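Local coordinates for protein glutathione S-transferase domain (Xanthobacter autotrophicus, PDB 4HZ2) that binds glutathione and probably acts as a transferase, in the manner of the glutathione S-transferase family to which its two domains belong, at residues 110-115 with 175-180; 163-168 with 201-206; 124-129 with 148-153. One frame throughout, in Å; residues are numbered along the deposited sequence.

Contact 1. Residues 110-115 with 175-180; sequences TRVHEW and GPTIAD
Val112 of helix 107-137 sets its two methyl groups against different residues at the start of helix 178-187. CG1 meets Ile178 CG1 at 3.7 Å, the two side chains crossing at nearly a right angle. CG2 reaches tip to tip with the Thr177 side chain, coming within 3.8 Å of Thr177 OG1. A chi1 of 168°, CG1 anti to the backbone N, points CG1 to the Ile178 side and CG2 to the Thr177 side. One turn on, Trp115 CB rests against Ala179 CB at 3.8 Å, with the near corner of the indole, CD1, also brushing that methyl while most of the ring extends elsewhere. The small Ala179 side chain lets the backbones close in, the CA atoms of Val112 and Ala179 lying 5.3 Å apart. Cutting Val112 back to an alanine would probably open a gap beside Ile178 CG1 and the Thr177 side chain, since both branches that fill it would be gone.

The second shell is the capping box of Thr177 and Asp180 at the start of helix 178-187. Thr177 OG1 accepts from Ala179 N at 3.2 Å, and this bond, bent to 139°, holds OG1 where Val112 CG2 meets it. Thr177 N donates to the anti lone pair of Asp180 OD2 at 2.9 Å, which ties down the backbone N. Asp180 OD1 is held in turn by Leu171 N and Trp206 NE1.

Around this core, Ile178 also packs on Leu92, Leu93 and Ala96 of helix 88-96, while the Trp115 indole meets His164 of helix 144-165 edge-to-face. On the subunit interface Glu114 makes a salt bridge to Arg86 of the second subunit, whose strand 84-86 edges the sheet of the N-terminal domain.

Contact 2. Residues 163-168 with 201-206; sequences QHLAGE and PAVLAW
Leu165, in the last turns of helix 144-165, packs over the indole of Trp206 on helix 201-211, joining two helices of the all-helical C-terminal domain of the glutathione S-transferase fold. Just before the segment 163-168, Glu162 accepts from the backbone N of Ala202 and of Val203 at the start of helix 201-211. Leu165 CD1 lies over one face of the Trp206 ring in a CH-pi contact, 3.8 Å from the centroid of the five-membered ring and 26° off the normal. The other branch, CD2, comes to 3.5 Å from Trp206 CD1. Trp206 turns its CG anti to the backbone N (chi1 162°), which brings one indole face up against the Leu165 methyls. Asp180 OD1 takes the indole NE1 hydrogen bond and so helps fix the ring's rotation. Nearer the backbone, Leu165 CB meets Ala202 CB at 4.0 Å. One water bridges the main chains, donating to Leu165 O at 3.0 Å and to Ala202 O at 2.8 Å.

At Ala166 a methyl meets main chain: Ala202 CB sits 3.5 Å from Ala166 N, and the CA atoms of Ala166 and Ala202 are 5.1 Å apart, a spacing that small side chains on both sides permit.

Contact 3. Residues 124-129 with 148-153; sequences EPYIAV and ADCATR
Ring contacts dominate the meeting of Tyr126 with Arg153. The Arg153 CB sits over the centre of the Tyr126 ring in a CH-pi contact, 3.5 Å from the centroid and only 4° off the normal. From there the arginine chain runs extended from CG to NE across the ring toward its hydroxyl end, bringing CD to 3.4 Å from Tyr126 CZ. It is therefore the aliphatic stem that covers the ring; the guanidinium lies beyond it, its plane moderately inclined to that of the phenol. Pro125 CB covers the opposite face at 4.2 Å above the plane, making a sandwich of proline, tyrosine and arginine stem. Tyr126 has CG anti to the carbonyl carbon (chi1 -50°), a turn that projects the ring between these two neighbours.

Sulfur and apolar contacts lie nearer the helix backbones. Cys150 SG is 3.5 Å from Tyr126 O and 4.4 Å from Val129 CG1, filling the angle where the CA atoms of Tyr126 and Cys150 come within 4.6 Å. The axes of the short segments pass 8.4 Å apart, with 116° between their N-to-C directions.

The charged interaction runs within helix 144-165. Arg153 NE donates to Asp149 OD1 at 3.2 Å, on the syn side of the carboxylate but tilted out of its plane, as part of a salt bridge. Asp149 OD2 is also beside the ring, near Tyr126 CE1.

Taken together, the contact joins helices 107-137 and 144-165 of the C-terminal domain through an aromatic ring gripped by hydrocarbon. The Asp149 bond, made one helical turn before Arg153, probably steadies the arginine's end and partly balances its charge, leaving CB and CD as the atoms on the ring.

Overall arrangement
All three contacts tie together helices of the C-terminal domain. Contacts 1 and 2, with centres 15 Å apart, touch directly, the joint between them being the Asp180-Trp206 hydrogen bond and the Trp115-His164 ring packing. Contact 3 stands apart, its centre 21 Å from that of contact 1 and 20 Å from that of contact 2, yet it shares helix 107-137 with the first and helix 144-165 with the second. It lies closer to a bound glutathione than contact 1 does: about 6 Å from the Arg153 side chain, against about 11 Å from that of Trp115, while contact 2 lies away from the known glutathione-binding residues.

Contact 1. Residues 110-115 with 175-180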
ATOM      1  N   THR B 110      -1.792 -14.358   3.535  1.00 14.22           N
ATOM      2  CA  THR B 110      -0.559 -13.588   3.406  1.00 12.54           C
ATOM      3  C   THR B 110      -0.218 -13.303   1.941  1.00 13.64           C
ATOM      4  O   THR B 110       0.204 -12.177   1.593  1.00 14.48           O
ATOM      5  CB  THR B 110       0.587 -14.274   4.125  1.00 15.70           C
ATOM      6  OG1 THR B 110       0.357 -14.135   5.524  1.00 15.58           O
ATOM      7  CG2 THR B 110       1.929 -13.629   3.784  1.00 16.31           C
ATOM      8  N   ARG B 111      -0.409 -14.303   1.077  1.00 14.42           N
ATOM      9  CA  ARG B 111      -0.197 -14.069  -0.362  1.00 15.01           C
ATOM     10  C   ARG B 111      -1.124 -12.982  -0.886  1.00 13.30           C
ATOM     11  O   ARG B 111      -0.709 -12.140  -1.702  1.00 13.95           O
ATOM     12  CB  ARG B 111      -0.346 -15.340  -1.192  1.00 15.21           C
ATOM     13  CG  ARG B 111       0.709 -16.380  -0.858  1.00 18.47           C
ATOM     14  CD  ARG B 111       2.101 -15.842  -1.122  1.00 23.49           C
ATOM     15  NE  ARG B 111       3.099 -16.903  -1.007  1.00 20.88           N
ATOM     16  CZ  ARG B 111       4.346 -16.703  -0.596  1.00 22.74           C
ATOM     17  NH1 ARG B 111       4.728 -15.471  -0.284  1.00 19.77           N
ATOM     18  NH2 ARG B 111       5.195 -17.734  -0.515  1.00 24.13           N
ATOM     19  N   VAL B 112      -2.382 -12.986  -0.407  1.00 12.72           N
ATOM     20  CA  VAL B 112      -3.298 -11.913  -0.772  1.00 14.57           C
ATOM     21  C   VAL B 112      -2.735 -10.545  -0.312  1.00 14.16           C
ATOM     22  O   VAL B 112      -2.696  -9.581  -1.082  1.00 12.79           O
ATOM     23  CB  VAL B 112      -4.721 -12.105  -0.185  1.00 12.79           C
ATOM     24  CG1 VAL B 112      -5.524 -10.810  -0.353  1.00 15.50           C
ATOM     25  CG2 VAL B 112      -5.438 -13.259  -0.857  1.00 13.98           C
ATOM     26  N   HIS B 113      -2.337 -10.436   0.961  1.00 13.48           N
ATOM     27  CA  HIS B 113      -1.763  -9.179   1.465  1.00 14.06           C
ATOM     28  C   HIS B 113      -0.622  -8.702   0.603  1.00 14.34           C
ATOM     29  O   HIS B 113      -0.529  -7.506   0.321  1.00 13.94           O
ATOM     30  CB  HIS B 113      -1.275  -9.314   2.914  1.00 13.34           C
ATOM     31  CG  HIS B 113      -2.374  -9.586   3.886  1.00 12.56           C
ATOM     32  ND1 HIS B 113      -2.180 -10.314   5.038  1.00 14.24           N
ATOM     33  CD2 HIS B 113      -3.674  -9.161   3.922  1.00 13.95           C
ATOM     34  CE1 HIS B 113      -3.317 -10.360   5.726  1.00 16.06           C
ATOM     35  NE2 HIS B 113      -4.239  -9.687   5.063  1.00 17.31           N
ATOM     36  N   GLU B 114       0.271  -9.625   0.230  1.00 12.80           N
ATOM     37  CA  GLU B 114       1.438  -9.252  -0.596  1.00 12.32           C
ATOM     38  C   GLU B 114       1.016  -8.579  -1.894  1.00 11.83           C
ATOM     39  O   GLU B 114       1.554  -7.531  -2.264  1.00 14.24           O
ATOM     40  CB  GLU B 114       2.320 -10.470  -0.881  1.00 14.40           C
ATOM     41  CG  GLU B 114       2.964 -11.029   0.362  1.00 15.35           C
ATOM     42  CD  GLU B 114       3.744 -12.291   0.066  1.00 17.97           C
ATOM     43  OE1 GLU B 114       3.532 -12.850  -1.045  1.00 18.41           O
ATOM     44  OE2 GLU B 114       4.537 -12.737   0.933  1.00 18.89           O
ATOM     45  N   TRP B 115       0.046  -9.167  -2.587  1.00 13.53           N
ATOM     46  CA  TRP B 115      -0.430  -8.552  -3.822  1.00 12.44           C
ATOM     47  C   TRP B 115      -1.099  -7.192  -3.562  1.00 14.14           C
ATOM     48  O   TRP B 115      -0.992  -6.282  -4.397  1.00 14.82           O
ATOM     49  CB  TRP B 115      -1.389  -9.478  -4.588  1.00 15.28           C
ATOM     50  CG  TRP B 115      -0.725 -10.632  -5.194  1.00 13.56           C
ATOM     51  CD1 TRP B 115      -0.959 -11.966  -4.927  1.00 13.03           C
ATOM     52  CD2 TRP B 115       0.222 -10.601  -6.281  1.00 14.39           C
ATOM     53  NE1 TRP B 115      -0.152 -12.759  -5.741  1.00 14.47           N
ATOM     54  CE2 TRP B 115       0.532 -11.941  -6.607  1.00 14.24           C
ATOM     55  CE3 TRP B 115       0.824  -9.568  -7.017  1.00 16.48           C
ATOM     56  CZ2 TRP B 115       1.474 -12.273  -7.586  1.00 16.30           C
ATOM     57  CZ3 TRP B 115       1.753  -9.906  -8.033  1.00 21.98           C
ATOM     58  CH2 TRP B 115       2.052 -11.257  -8.302  1.00 23.12           C
ATOM     59  N   GLY B 175      -8.132 -20.267  -6.803  1.00 23.18           N
ATOM     60  CA  GLY B 175      -9.339 -19.548  -7.182  1.00 18.85           C
ATOM     61  C   GLY B 175      -9.193 -18.040  -7.013  1.00 17.33           C
ATOM     62  O   GLY B 175      -8.203 -17.568  -6.452  1.00 19.67           O
ATOM     63  N   PRO B 176     -10.185 -17.275  -7.502  1.00 18.51           N
ATOM     64  CA  PRO B 176     -10.156 -15.804  -7.410  1.00 17.70           C
ATOM     65  C   PRO B 176     -10.285 -15.296  -5.966  1.00 17.56           C
ATOM     66  O   PRO B 176     -11.004 -15.901  -5.140  1.00 18.09           O
ATOM     67  CB  PRO B 176     -11.403 -15.371  -8.209  1.00 21.90           C
ATOM     68  CG  PRO B 176     -12.286 -16.573  -8.244  1.00 22.83           C
ATOM     69  CD  PRO B 176     -11.409 -17.796  -8.144  1.00 19.17           C
ATOM     70  N   THR B 177      -9.617 -14.179  -5.686  1.00 15.02           N
ATOM     71  CA  THR B 177      -9.655 -13.560  -4.361  1.00 16.47           C
ATOM     72  C   THR B 177      -9.662 -12.056  -4.553  1.00 14.75           C
ATOM     73  O   THR B 177      -9.584 -11.565  -5.699  1.00 16.55           O
ATOM     74  CB  THR B 177      -8.423 -13.935  -3.491  1.00 19.15           C
ATOM     75  OG1 THR B 177      -7.231 -13.467  -4.149  1.00 17.45           O
ATOM     76  CG2 THR B 177      -8.338 -15.462  -3.223  1.00 18.42           C
ATOM     77  N   ILE B 178      -9.710 -11.295  -3.451  1.00 15.02           N
ATOM     78  CA  ILE B 178      -9.593  -9.835  -3.579  1.00 13.46           C
ATOM     79  C   ILE B 178      -8.236  -9.398  -4.145  1.00 12.98           C
ATOM     80  O   ILE B 178      -8.100  -8.253  -4.590  1.00 15.88           O
ATOM     81  CB  ILE B 178      -9.851  -9.096  -2.250  1.00 14.63           C
ATOM     82  CG1 ILE B 178      -8.889  -9.547  -1.153  1.00 14.53           C
ATOM     83  CG2 ILE B 178     -11.306  -9.278  -1.830  1.00 16.59           C
ATOM     84  CD1 ILE B 178      -8.917  -8.642   0.080  1.00 14.43           C
ATOM     85  N   ALA B 179      -7.228 -10.273  -4.122  1.00 13.57           N
ATOM     86  CA  ALA B 179      -5.985  -9.895  -4.810  1.00 14.19           C
ATOM     87  C   ALA B 179      -6.260  -9.699  -6.307  1.00 15.78           C
ATOM     88  O   ALA B 179      -5.812  -8.703  -6.898  1.00 15.97           O
ATOM     89  CB  ALA B 179      -4.918 -10.940  -4.583  1.00 15.86           C
ATOM     90  N   ASP B 180      -7.010 -10.625  -6.928  1.00 15.23           N
ATOM     91  CA  ASP B 180      -7.355 -10.444  -8.341  1.00 14.30           C
ATOM     92  C   ASP B 180      -8.170  -9.169  -8.540  1.00 12.69           C
ATOM     93  O   ASP B 180      -7.945  -8.418  -9.484  1.00 15.73           O
ATOM     94  CB  ASP B 180      -8.082 -11.654  -8.933  1.00 15.46           C
ATOM     95  CG  ASP B 180      -7.331 -12.940  -8.701  1.00 14.12           C
ATOM     96  OD1 ASP B 180      -6.346 -13.245  -9.442  1.00 16.94           O
ATOM     97  OD2 ASP B 180      -7.652 -13.639  -7.724  1.00 17.59           O
TER

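Contact 2. Residues 163-168 with 201-206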
ATOM      1  N   GLN B 163       4.781 -12.894 -15.012  1.00 17.00           N
ATOM      2  CA  GLN B 163       5.640 -13.987 -14.563  1.00 20.22           C
ATOM      3  C   GLN B 163       4.808 -14.955 -13.702  1.00 16.51           C
ATOM      4  O   GLN B 163       4.930 -16.177 -13.794  1.00 24.16           O
ATOM      5  CB  GLN B 163       6.796 -13.391 -13.736  1.00 23.04           C
ATOM      6  CG  GLN B 163       7.967 -14.301 -13.441  1.00 45.02           C
ATOM      7  CD  GLN B 163       7.687 -15.250 -12.287  1.00108.03           C
ATOM      8  OE1 GLN B 163       6.914 -14.947 -11.370  1.00 41.43           O
ATOM      9  NE2 GLN B 163       8.311 -16.407 -12.331  1.00 44.94           N
ATOM     10  N   HIS B 164       3.935 -14.401 -12.859  1.00 16.19           N
ATOM     11  CA  HIS B 164       3.152 -15.243 -11.993  1.00 17.39           C
ATOM     12  C   HIS B 164       2.024 -15.926 -12.791  1.00 16.17           C
ATOM     13  O   HIS B 164       1.795 -17.129 -12.665  1.00 18.93           O
ATOM     14  CB  HIS B 164       2.520 -14.409 -10.864  1.00 15.58           C
ATOM     15  CG  HIS B 164       1.576 -15.209 -10.020  1.00 16.95           C
ATOM     16  ND1 HIS B 164       1.958 -15.810  -8.833  1.00 19.26           N
ATOM     17  CD2 HIS B 164       0.283 -15.569 -10.230  1.00 16.85           C
ATOM     18  CE1 HIS B 164       0.935 -16.495  -8.343  1.00 19.43           C
ATOM     19  NE2 HIS B 164      -0.084 -16.382  -9.183  1.00 17.33           N
ATOM     20  N   LEU B 165       1.307 -15.144 -13.597  1.00 16.26           N
ATOM     21  CA  LEU B 165       0.093 -15.628 -14.266  1.00 18.15           C
ATOM     22  C   LEU B 165       0.379 -16.553 -15.464  1.00 18.63           C
ATOM     23  O   LEU B 165      -0.519 -17.204 -16.001  1.00 20.11           O
ATOM     24  CB  LEU B 165      -0.755 -14.438 -14.716  1.00 16.63           C
ATOM     25  CG  LEU B 165      -1.437 -13.733 -13.501  1.00 17.43           C
ATOM     26  CD1 LEU B 165      -1.941 -12.334 -13.849  1.00 18.59           C
ATOM     27  CD2 LEU B 165      -2.583 -14.531 -12.867  1.00 18.64           C
ATOM     28  N   ALA B 166       1.640 -16.606 -15.886  1.00 17.33           N
ATOM     29  CA  ALA B 166       2.054 -17.582 -16.904  1.00 21.15           C
ATOM     30  C   ALA B 166       2.008 -19.009 -16.335  1.00 22.99           C
ATOM     31  O   ALA B 166       1.821 -19.989 -17.078  1.00 27.08           O
ATOM     32  CB  ALA B 166       3.456 -17.246 -17.425  1.00 22.19           C
ATOM     33  N   GLY B 167       2.203 -19.119 -15.021  1.00 19.49           N
ATOM     34  CA  GLY B 167       2.201 -20.407 -14.334  1.00 22.81           C
ATOM     35  C   GLY B 167       0.955 -20.773 -13.511  1.00 22.57           C
ATOM     36  O   GLY B 167       0.703 -21.969 -13.278  1.00 20.90           O
ATOM     37  N   GLU B 168       0.168 -19.781 -13.079  1.00 20.87           N
ATOM     38  CA  GLU B 168      -1.067 -20.061 -12.343  1.00 19.15           C
ATOM     39  C   GLU B 168      -2.142 -19.103 -12.852  1.00 19.54           C
ATOM     40  O   GLU B 168      -1.848 -17.951 -13.112  1.00 20.58           O
ATOM     41  CB  GLU B 168      -0.875 -19.811 -10.849  1.00 23.50           C
ATOM     42  CG  GLU B 168       0.049 -20.790 -10.136  1.00 22.81           C
ATOM     43  CD  GLU B 168      -0.483 -22.218 -10.109  1.00 23.22           C
ATOM     44  OE1 GLU B 168      -1.710 -22.429 -10.321  1.00 26.44           O
ATOM     45  OE2 GLU B 168       0.339 -23.153  -9.850  1.00 26.63           O
ATOM     46  N   PRO B 201       0.616 -11.523 -22.491  1.00 20.84           N
ATOM     47  CA  PRO B 201      -0.498 -12.388 -22.836  1.00 20.71           C
ATOM     48  C   PRO B 201      -1.087 -13.139 -21.654  1.00 19.28           C
ATOM     49  O   PRO B 201      -2.280 -13.442 -21.679  1.00 22.55           O
ATOM     50  CB  PRO B 201       0.101 -13.358 -23.887  1.00 25.65           C
ATOM     51  CG  PRO B 201       1.585 -13.204 -23.777  1.00 28.51           C
ATOM     52  CD  PRO B 201       1.832 -11.808 -23.274  1.00 21.08           C
ATOM     53  N   ALA B 202      -0.268 -13.501 -20.663  1.00 19.38           N
ATOM     54  CA  ALA B 202      -0.794 -14.177 -19.463  1.00 19.93           C
ATOM     55  C   ALA B 202      -1.638 -13.190 -18.652  1.00 18.03           C
ATOM     56  O   ALA B 202      -2.667 -13.569 -18.085  1.00 18.71           O
ATOM     57  CB  ALA B 202       0.313 -14.781 -18.604  1.00 19.00           C
ATOM     58  N   VAL B 203      -1.211 -11.934 -18.578  1.00 19.63           N
ATOM     59  CA  VAL B 203      -2.043 -10.903 -17.938  1.00 17.28           C
ATOM     60  C   VAL B 203      -3.352 -10.711 -18.713  1.00 19.19           C
ATOM     61  O   VAL B 203      -4.426 -10.616 -18.111  1.00 19.15           O
ATOM     62  CB  VAL B 203      -1.303  -9.556 -17.776  1.00 17.30           C
ATOM     63  CG1 VAL B 203      -2.219  -8.532 -17.128  1.00 18.95           C
ATOM     64  CG2 VAL B 203      -0.036  -9.769 -16.940  1.00 19.74           C
ATOM     65  N   LEU B 204      -3.280 -10.681 -20.042  1.00 21.00           N
ATOM     66  CA  LEU B 204      -4.487 -10.485 -20.862  1.00 20.02           C
ATOM     67  C   LEU B 204      -5.468 -11.624 -20.602  1.00 18.53           C
ATOM     68  O   LEU B 204      -6.681 -11.396 -20.429  1.00 20.44           O
ATOM     69  CB  LEU B 204      -4.149 -10.390 -22.350  1.00 20.99           C
ATOM     70  CG  LEU B 204      -5.295 -10.213 -23.345  1.00 26.81           C
ATOM     71  CD1 LEU B 204      -6.088  -8.971 -22.982  1.00 37.04           C
ATOM     72  CD2 LEU B 204      -4.770 -10.133 -24.783  1.00 35.64           C
ATOM     73  N   ALA B 205      -4.942 -12.850 -20.531  1.00 18.97           N
ATOM     74  CA  ALA B 205      -5.777 -14.033 -20.332  1.00 19.16           C
ATOM     75  C   ALA B 205      -6.422 -13.987 -18.948  1.00 20.43           C
ATOM     76  O   ALA B 205      -7.586 -14.413 -18.754  1.00 20.87           O
ATOM     77  CB  ALA B 205      -4.969 -15.310 -20.543  1.00 21.00           C
ATOM     78  N   TRP B 206      -5.686 -13.452 -17.982  1.00 18.11           N
ATOM     79  CA  TRP B 206      -6.195 -13.342 -16.617  1.00 18.22           C
ATOM     80  C   TRP B 206      -7.276 -12.256 -16.575  1.00 18.67           C
ATOM     81  O   TRP B 206      -8.344 -12.460 -15.963  1.00 17.51           O
ATOM     82  CB  TRP B 206      -5.036 -13.033 -15.654  1.00 17.60           C
ATOM     83  CG  TRP B 206      -5.428 -12.504 -14.341  1.00 16.28           C
ATOM     84  CD1 TRP B 206      -5.789 -13.227 -13.237  1.00 14.88           C
ATOM     85  CD2 TRP B 206      -5.427 -11.127 -13.958  1.00 16.80           C
ATOM     86  NE1 TRP B 206      -6.064 -12.356 -12.177  1.00 14.56           N
ATOM     87  CE2 TRP B 206      -5.841 -11.064 -12.596  1.00 16.07           C
ATOM     88  CE3 TRP B 206      -5.139  -9.935 -14.635  1.00 18.53           C
ATOM     89  CZ2 TRP B 206      -5.963  -9.839 -11.898  1.00 15.75           C
ATOM     90  CZ3 TRP B 206      -5.257  -8.708 -13.945  1.00 18.38           C
ATOM     91  CH2 TRP B 206      -5.666  -8.670 -12.587  1.00 16.75           C
TER
HETATM   92  O   HOH W   1      -3.104 -16.184 -17.190  1.00 23.79           O

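Contact 3. Residues 124-129 with 148-153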
ATOM      1  N   GLU B 124      -0.395   0.641  -8.875  1.00 16.96           N
ATOM      2  CA  GLU B 124      -1.332   1.773  -8.934  1.00 17.29           C
ATOM      3  C   GLU B 124      -0.643   3.118  -9.257  1.00 17.30           C
ATOM      4  O   GLU B 124      -1.124   3.868 -10.114  1.00 18.08           O
ATOM      5  CB  GLU B 124      -2.130   1.872  -7.615  1.00 17.84           C
ATOM      6  CG  GLU B 124      -3.462   2.604  -7.755  1.00 19.12           C
ATOM      7  CD  GLU B 124      -3.359   4.090  -7.498  1.00 26.58           C
ATOM      8  OE1 GLU B 124      -2.227   4.597  -7.334  1.00 22.29           O
ATOM      9  OE2 GLU B 124      -4.404   4.769  -7.483  1.00 26.00           O
ATOM     10  N   PRO B 125       0.468   3.444  -8.567  1.00 14.38           N
ATOM     11  CA  PRO B 125       1.054   4.784  -8.815  1.00 17.08           C
ATOM     12  C   PRO B 125       1.543   5.036 -10.239  1.00 19.88           C
ATOM     13  O   PRO B 125       1.859   6.178 -10.580  1.00 22.52           O
ATOM     14  CB  PRO B 125       2.233   4.851  -7.815  1.00 19.79           C
ATOM     15  CG  PRO B 125       1.877   3.852  -6.760  1.00 20.77           C
ATOM     16  CD  PRO B 125       1.176   2.726  -7.483  1.00 18.14           C
ATOM     17  N   TYR B 126       1.597   3.987 -11.060  1.00 16.55           N
ATOM     18  CA  TYR B 126       2.063   4.110 -12.448  1.00 17.20           C
ATOM     19  C   TYR B 126       0.942   3.907 -13.446  1.00 18.45           C
ATOM     20  O   TYR B 126       0.789   4.695 -14.389  1.00 23.64           O
ATOM     21  CB  TYR B 126       3.237   3.155 -12.716  1.00 17.76           C
ATOM     22  CG  TYR B 126       4.268   3.332 -11.638  1.00 18.08           C
ATOM     23  CD1 TYR B 126       4.923   4.561 -11.472  1.00 17.70           C
ATOM     24  CD2 TYR B 126       4.534   2.316 -10.735  1.00 19.48           C
ATOM     25  CE1 TYR B 126       5.817   4.763 -10.432  1.00 21.57           C
ATOM     26  CE2 TYR B 126       5.452   2.490  -9.712  1.00 20.74           C
ATOM     27  CZ  TYR B 126       6.081   3.719  -9.553  1.00 20.97           C
ATOM     28  OH  TYR B 126       6.989   3.885  -8.548  1.00 23.98           O
ATOM     29  N   ILE B 127       0.164   2.846 -13.244  1.00 18.59           N
ATOM     30  CA  ILE B 127      -0.933   2.484 -14.154  0.50 18.79           C
ATOM     31  C   ILE B 127      -2.129   3.413 -13.967  1.00 18.55           C
ATOM     32  O   ILE B 127      -2.640   3.990 -14.921  1.00 20.61           O
ATOM     33  CB  ILE B 127      -1.404   1.018 -13.953  0.50 21.26           C
ATOM     34  CG1 ILE B 127      -0.215   0.049 -14.025  0.50 25.93           C
ATOM     35  CG2 ILE B 127      -2.469   0.637 -14.978  0.50 24.50           C
ATOM     36  CD1 ILE B 127       0.436  -0.025 -15.385  0.50 27.51           C
ATOM     37  N   ALA B 128      -2.565   3.562 -12.727  1.00 21.25           N
ATOM     38  CA  ALA B 128      -3.715   4.412 -12.474  1.00 21.62           C
ATOM     39  C   ALA B 128      -3.363   5.855 -12.820  1.00 22.34           C
ATOM     40  O   ALA B 128      -4.153   6.571 -13.445  1.00 22.84           O
ATOM     41  CB  ALA B 128      -4.135   4.296 -11.029  1.00 17.75           C
ATOM     42  N   VAL B 129      -2.176   6.290 -12.413  1.00 20.55           N
ATOM     43  CA  VAL B 129      -1.759   7.663 -12.664  1.00 25.18           C
ATOM     44  C   VAL B 129      -1.621   7.978 -14.163  1.00 27.61           C
ATOM     45  O   VAL B 129      -2.111   9.015 -14.626  1.00 28.94           O
ATOM     46  CB  VAL B 129      -0.480   8.010 -11.881  1.00 27.61           C
ATOM     47  CG1 VAL B 129       0.037   9.400 -12.261  1.00 30.72           C
ATOM     48  CG2 VAL B 129      -0.765   7.906 -10.381  1.00 30.80           C
ATOM     49  N   ALA B 148       7.078   9.099 -18.625  1.00 29.75           N
ATOM     50  CA  ALA B 148       8.091   8.156 -19.093  1.00 32.62           C
ATOM     51  C   ALA B 148       8.446   7.195 -17.963  1.00 28.81           C
ATOM     52  O   ALA B 148       8.620   5.987 -18.173  1.00 30.03           O
ATOM     53  CB  ALA B 148       9.331   8.897 -19.573  1.00 34.95           C
ATOM     54  N   ASP B 149       8.549   7.742 -16.757  1.00 31.32           N
ATOM     55  CA  ASP B 149       8.782   6.943 -15.575  1.00 36.46           C
ATOM     56  C   ASP B 149       7.633   5.961 -15.363  1.00 33.38           C
ATOM     57  O   ASP B 149       7.859   4.784 -15.059  1.00 31.10           O
ATOM     58  CB  ASP B 149       8.913   7.856 -14.362  1.00 35.13           C
ATOM     59  CG  ASP B 149       9.395   7.116 -13.129  1.00 56.17           C
ATOM     60  OD1 ASP B 149      10.534   6.594 -13.154  1.00 56.05           O
ATOM     61  OD2 ASP B 149       8.630   7.051 -12.138  1.00 54.72           O
ATOM     62  N   CYS B 150       6.401   6.447 -15.531  1.00 34.17           N
ATOM     63  CA  CYS B 150       5.215   5.592 -15.431  1.00 31.43           C
ATOM     64  C   CYS B 150       5.247   4.460 -16.414  1.00 27.87           C
ATOM     65  O   CYS B 150       4.897   3.331 -16.081  1.00 26.72           O
ATOM     66  CB  CYS B 150       3.944   6.378 -15.711  1.00 30.68           C
ATOM     67  SG  CYS B 150       3.299   7.193 -14.249  1.00 34.34           S
ATOM     68  N   ALA B 151       5.625   4.769 -17.645  1.00 25.52           N
ATOM     69  CA  ALA B 151       5.644   3.752 -18.675  1.00 31.00           C
ATOM     70  C   ALA B 151       6.623   2.658 -18.272  1.00 26.06           C
ATOM     71  O   ALA B 151       6.312   1.469 -18.349  1.00 27.49           O
ATOM     72  CB  ALA B 151       6.000   4.359 -20.020  1.00 25.78           C
ATOM     73  N   THR B 152       7.806   3.054 -17.825  1.00 22.29           N
ATOM     74  CA  THR B 152       8.830   2.084 -17.424  1.00 19.22           C
ATOM     75  C   THR B 152       8.416   1.273 -16.193  1.00 19.34           C
ATOM     76  O   THR B 152       8.465   0.032 -16.191  1.00 20.20           O
ATOM     77  CB  THR B 152      10.174   2.812 -17.182  1.00 26.44           C
ATOM     78  OG1 THR B 152      10.551   3.510 -18.392  1.00 27.98           O
ATOM     79  CG2 THR B 152      11.262   1.820 -16.780  1.00 22.86           C
ATOM     80  N   ARG B 153       7.910   1.962 -15.166  1.00 18.47           N
ATOM     81  CA  ARG B 153       7.639   1.268 -13.914  1.00 21.34           C
ATOM     82  C   ARG B 153       6.321   0.496 -13.986  1.00 21.10           C
ATOM     83  O   ARG B 153       6.185  -0.579 -13.379  1.00 18.59           O
ATOM     84  CB  ARG B 153       7.679   2.244 -12.736  1.00 18.50           C
ATOM     85  CG  ARG B 153       9.079   2.826 -12.506  1.00 25.68           C
ATOM     86  CD  ARG B 153       9.025   3.786 -11.328  1.00 32.97           C
ATOM     87  NE  ARG B 153      10.342   4.290 -10.967  1.00 39.58           N
ATOM     88  CZ  ARG B 153      11.234   3.614 -10.250  1.00 52.40           C
ATOM     89  NH1 ARG B 153      10.958   2.391  -9.797  1.00 45.38           N
ATOM     90  NH2 ARG B 153      12.411   4.165  -9.981  1.00 60.65           N
TER